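Local coordinates for ABC transporter periplasmic peptide-binding protein (Pseudoalteromonas, PDB 4QFL), which binds dipeptides, here Ala-Phe, and probably delivers them in the periplasm to an ABC transporter for uptake, at residues E217-R220 / D221-R225; N130-H133 / F134-D137. All coordinates share one frame; numbering follows the deposited sequence.

Contact 1: residues E217-R220 / D221-R225; sequences EYRR and DHLVR
Glu217 and Arg225 form a salt bridge across two neighbouring strands. Both chains leave the backbone with CG opposite the N (chi1 -173° in each), which is why they run side by side and point the same way. Arg225 NE gives its hydrogen to Glu217 OE1 at 3.0 Å. OE1 lies close to the guanidinium plane, but NE comes to it from above the carboxylate plane. The two planes are 44° apart. With an alanine for Arg225 the guanidinium is gone, and the Glu217 carboxylate is likely to lose its charged mate and the chain it lies along. Nearer the turn, Arg219 NE donates to His222 ND1 at 2.7 Å, in the plane of the imidazole, but ND1 is tilted from the guanidinium plane. The bond is bent, 137° at the hydrogen.

The backbone bonds make this the end of a beta hairpin, strands 213-219 and 223-228, with a classic beta bulge. His222 and Leu223 both face Arg219, and Arg219 O accepts from both of their N-H groups. Arg219 N returns a bond to Leu223 O, and Glu217 pairs both ways with Arg225.

Leu223 CD1 rests on Arg219 CG at 3.6 Å. On the other face, Tyr218 CD1 at the ring edge lies 3.3 Å from Leu223 O. Tyr218 OH bonds to Asn38, and its ring meets Phe42 edge-to-face. Val224 packs on Tyr244 of strand 241-246.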
loop_
_atom_site.group_PDB
_atom_site.type_symbol
_atom_site.label_atom_id
_atom_site.label_comp_id
_atom_site.label_asym_id
_atom_site.label_seq_id
_atom_site.Cartn_x
_atom_site.Cartn_y
_atom_site.Cartn_z
ATOM N N GLU A 217 4.964 12.754 20.066
ATOM C CA GLU A 217 4.357 11.864 21.044
ATOM C C GLU A 217 3.552 10.733 20.403
ATOM O O GLU A 217 3.001 10.881 19.318
ATOM C CB GLU A 217 3.443 12.701 21.943
ATOM C CG GLU A 217 2.842 11.988 23.134
ATOM C CD GLU A 217 1.850 12.870 23.872
ATOM O OE1 GLU A 217 1.962 14.109 23.757
ATOM O OE2 GLU A 217 0.954 12.330 24.555
ATOM N N TYR A 218 3.476 9.609 21.101
ATOM C CA TYR A 218 2.684 8.473 20.655
ATOM C C TYR A 218 2.124 7.690 21.851
ATOM O O TYR A 218 2.879 7.186 22.680
ATOM C CB TYR A 218 3.538 7.576 19.754
ATOM C CG TYR A 218 2.939 6.227 19.383
ATOM C CD1 TYR A 218 1.646 6.119 18.870
ATOM C CD2 TYR A 218 3.688 5.060 19.524
ATOM C CE1 TYR A 218 1.117 4.882 18.518
ATOM C CE2 TYR A 218 3.168 3.828 19.181
ATOM C CZ TYR A 218 1.890 3.743 18.679
ATOM O OH TYR A 218 1.409 2.506 18.346
ATOM N N ARG A 219 0.799 7.619 21.954
ATOM C CA ARG A 219 0.155 6.754 22.937
ATOM C C ARG A 219 -0.362 5.548 22.183
ATOM O O ARG A 219 -1.256 5.686 21.345
ATOM C CB ARG A 219 -1.035 7.449 23.592
ATOM C CG ARG A 219 -0.767 8.843 24.109
ATOM C CD ARG A 219 -1.406 9.028 25.487
ATOM N NE ARG A 219 -2.709 8.368 25.602
ATOM C CZ ARG A 219 -3.232 7.938 26.750
ATOM N NH1 ARG A 219 -2.559 8.086 27.887
ATOM N NH2 ARG A 219 -4.427 7.353 26.766
ATOM N N ARG A 220 0.179 4.367 22.462
ATOM C CA ARG A 220 -0.191 3.212 21.654
ATOM C C ARG A 220 -1.707 2.985 21.613
ATOM O O ARG A 220 -2.367 2.873 22.648
ATOM C CB ARG A 220 0.584 1.946 22.042
ATOM C CG ARG A 220 0.555 1.588 23.504
ATOM C CD ARG A 220 0.893 0.109 23.693
ATOM N NE ARG A 220 2.301 -0.214 23.441
ATOM C CZ ARG A 220 3.157 -0.632 24.375
ATOM N NH1 ARG A 220 2.757 -0.780 25.630
ATOM N NH2 ARG A 220 4.416 -0.906 24.058
ATOM N N ASP A 221 -2.233 2.965 20.390
ATOM C CA ASP A 221 -3.641 2.713 20.111
ATOM C C ASP A 221 -4.516 3.925 20.380
ATOM O O ASP A 221 -5.716 3.892 20.120
ATOM C CB ASP A 221 -4.142 1.486 20.875
ATOM C CG ASP A 221 -3.501 0.198 20.382
ATOM O OD1 ASP A 221 -3.558 -0.069 19.157
ATOM O OD2 ASP A 221 -2.924 -0.536 21.211
ATOM N N HIS A 222 -3.925 5.007 20.874
ATOM C CA HIS A 222 -4.723 6.180 21.228
ATOM C C HIS A 222 -4.404 7.359 20.341
ATOM O O HIS A 222 -5.284 7.882 19.668
ATOM C CB HIS A 222 -4.551 6.572 22.697
ATOM C CG HIS A 222 -5.369 7.762 23.103
ATOM N ND1 HIS A 222 -5.045 8.561 24.182
ATOM C CD2 HIS A 222 -6.498 8.293 22.572
ATOM C CE1 HIS A 222 -5.939 9.526 24.298
ATOM N NE2 HIS A 222 -6.832 9.387 23.334
ATOM N N LEU A 223 -3.152 7.793 20.330
ATOM C CA LEU A 223 -2.838 8.934 19.490
ATOM C C LEU A 223 -1.400 9.085 19.046
ATOM O O LEU A 223 -0.483 8.497 19.607
ATOM C CB LEU A 223 -3.329 10.243 20.114
ATOM C CG LEU A 223 -2.756 10.765 21.426
ATOM C CD1 LEU A 223 -1.265 11.084 21.360
ATOM C CD2 LEU A 223 -3.536 12.006 21.810
ATOM N N VAL A 224 -1.232 9.880 18.001
ATOM C CA VAL A 224 0.079 10.315 17.583
ATOM C C VAL A 224 0.047 11.829 17.411
ATOM O O VAL A 224 -0.906 12.398 16.879
ATOM C CB VAL A 224 0.582 9.553 16.330
ATOM C CG1 VAL A 224 -0.575 9.026 15.528
ATOM C CG2 VAL A 224 1.511 10.415 15.490
ATOM N N ARG A 225 1.080 12.476 17.933
ATOM C CA ARG A 225 1.195 13.912 17.887
ATOM C C ARG A 225 2.490 14.292 17.167
ATOM O O ARG A 225 3.569 13.790 17.498
ATOM C CB ARG A 225 1.173 14.461 19.314
ATOM C CG ARG A 225 1.117 15.954 19.407
ATOM C CD ARG A 225 1.329 16.399 20.842
ATOM N NE ARG A 225 0.439 15.717 21.780
ATOM C CZ ARG A 225 -0.841 16.027 21.949
ATOM N NH1 ARG A 225 -1.392 16.989 21.226
ATOM N NH2 ARG A 225 -1.577 15.366 22.830
#

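Contact 2: residues N130-H133 / F134-D137; sequences NPYH and FVGD
His133 points the edge of its imidazole at the face of the Phe134 ring. The two residues are adjacent in the chain. His133 CB only carries the ring out beside the peptide link to Phe134. The first torsion sets CG opposite the backbone N (chi1 -177°), which swings the ring over toward Phe134. CD2 makes the main contact: it sits over the centre of the phenyl ring, 3.5 Å from Phe134 CZ. NE2 lies farther off, 4.1 Å from Phe134 CE1. ND1 bonds to Arg124 O, at the end of helix 115-126. The ring centroids are 4.6 Å apart and the planes meet at 76°, a T-shaped pair.

Two type I turns follow each other here, from Asn130 to His133 and from Tyr132 to Val135. The first holds an Asx turn: Asn130 OD1 takes the N-H of Tyr132 at 2.7 Å, in the carbonyl plane. The second is closed by Val135 N to Tyr132 O at 3.0 Å, with the donor well above the carbonyl plane. Beside it Val135 CG2 packs against Tyr132 CD2 at 3.7 Å. The Tyr132 ring also meets Phe120 and Phe203, and its OH bonds to Ala191 O. Phe120 and Ala191 tie the loop to helices 115-126 and 188-196.

The bond from ND1 probably keeps the imidazole from turning, so that a C-H, likely polarised by the neighbouring nitrogen, and not a nitrogen faces the phenyl ring.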
loop_
_atom_site.group_PDB
_atom_site.type_symbol
_atom_site.label_atom_id
_atom_site.label_comp_id
_atom_site.label_asym_id
_atom_site.label_seq_id
_atom_site.Cartn_x
_atom_site.Cartn_y
_atom_site.Cartn_z
ATOM N N ASN A 130 25.278 -3.722 6.551
ATOM C CA ASN A 130 24.721 -2.518 7.146
ATOM C C ASN A 130 24.304 -2.841 8.570
ATOM O O ASN A 130 23.587 -3.802 8.802
ATOM C CB ASN A 130 23.543 -1.998 6.314
ATOM C CG ASN A 130 22.978 -0.705 6.854
ATOM O OD1 ASN A 130 22.586 -0.634 8.019
ATOM N ND2 ASN A 130 22.951 0.332 6.021
ATOM N N PRO A 131 24.755 -2.037 9.535
ATOM C CA PRO A 131 24.529 -2.391 10.934
ATOM C C PRO A 131 23.053 -2.399 11.294
ATOM O O PRO A 131 22.683 -2.863 12.367
ATOM C CB PRO A 131 25.260 -1.283 11.687
ATOM C CG PRO A 131 25.288 -0.142 10.736
ATOM C CD PRO A 131 25.458 -0.753 9.397
ATOM N N TYR A 132 22.214 -1.891 10.404
ATOM C CA TYR A 132 20.783 -1.855 10.669
ATOM C C TYR A 132 20.012 -2.858 9.817
ATOM O O TYR A 132 18.790 -2.985 9.930
ATOM C CB TYR A 132 20.255 -0.447 10.458
ATOM C CG TYR A 132 20.445 0.421 11.666
ATOM C CD1 TYR A 132 21.677 1.008 11.947
ATOM C CD2 TYR A 132 19.395 0.650 12.530
ATOM C CE1 TYR A 132 21.848 1.803 13.067
ATOM C CE2 TYR A 132 19.546 1.441 13.642
ATOM C CZ TYR A 132 20.770 2.018 13.913
ATOM O OH TYR A 132 20.883 2.805 15.036
ATOM N N HIS A 133 20.730 -3.585 8.976
ATOM C CA HIS A 133 20.078 -4.555 8.111
ATOM C C HIS A 133 19.173 -5.488 8.900
ATOM O O HIS A 133 18.044 -5.756 8.495
ATOM C CB HIS A 133 21.094 -5.373 7.320
ATOM C CG HIS A 133 20.462 -6.338 6.368
ATOM N ND1 HIS A 133 19.673 -5.932 5.313
ATOM C CD2 HIS A 133 20.478 -7.692 6.328
ATOM C CE1 HIS A 133 19.245 -6.994 4.653
ATOM N NE2 HIS A 133 19.719 -8.074 5.249
ATOM N N PHE A 134 19.669 -5.976 10.030
ATOM C CA PHE A 134 18.920 -6.942 10.833
ATOM C C PHE A 134 18.195 -6.326 12.038
ATOM O O PHE A 134 17.721 -7.050 12.918
ATOM C CB PHE A 134 19.836 -8.071 11.309
ATOM C CG PHE A 134 20.408 -8.906 10.200
ATOM C CD1 PHE A 134 19.612 -9.796 9.505
ATOM C CD2 PHE A 134 21.748 -8.819 9.877
ATOM C CE1 PHE A 134 20.144 -10.567 8.488
ATOM C CE2 PHE A 134 22.285 -9.589 8.863
ATOM C CZ PHE A 134 21.487 -10.463 8.174
ATOM N N VAL A 135 18.101 -5.003 12.083
ATOM C CA VAL A 135 17.414 -4.363 13.198
ATOM C C VAL A 135 15.916 -4.507 13.060
ATOM O O VAL A 135 15.382 -4.510 11.952
ATOM C CB VAL A 135 17.778 -2.883 13.334
ATOM C CG1 VAL A 135 16.774 -2.165 14.226
ATOM C CG2 VAL A 135 19.175 -2.755 13.883
ATOM N N GLY A 136 15.247 -4.639 14.198
ATOM C CA GLY A 136 13.806 -4.770 14.215
ATOM C C GLY A 136 13.432 -6.198 13.905
ATOM O O GLY A 136 14.010 -7.135 14.467
ATOM N N ASP A 137 12.468 -6.375 13.010
ATOM C CA ASP A 137 12.088 -7.722 12.607
ATOM C C ASP A 137 12.949 -8.193 11.446
ATOM O O ASP A 137 12.917 -9.366 11.074
ATOM C CB ASP A 137 10.603 -7.789 12.268
ATOM C CG ASP A 137 9.734 -7.714 13.501
ATOM O OD1 ASP A 137 10.042 -8.415 14.489
ATOM O OD2 ASP A 137 8.754 -6.942 13.496
#

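In the fold
Both contacts are local and lie near the surface, each about 22 Å from the centre of the chain. Their centres are 25 Å apart and their nearest atoms about 13 Å, so they do not touch. They share no secondary structure element. Contact 1 joins two strands of a hairpin, and strand 241-246 continues the sheet beyond it. Contact 2 shapes a loop between helices 115-126 and 141-145. The chemistry follows the place. The hairpin end relies on strand pairing and charged or polar side chains, with Val224 its buried residue. The loop relies on turn bonds and aromatic rings, and its buried Tyr132 packs against helices 115-126 and 188-196 and a neighbouring loop.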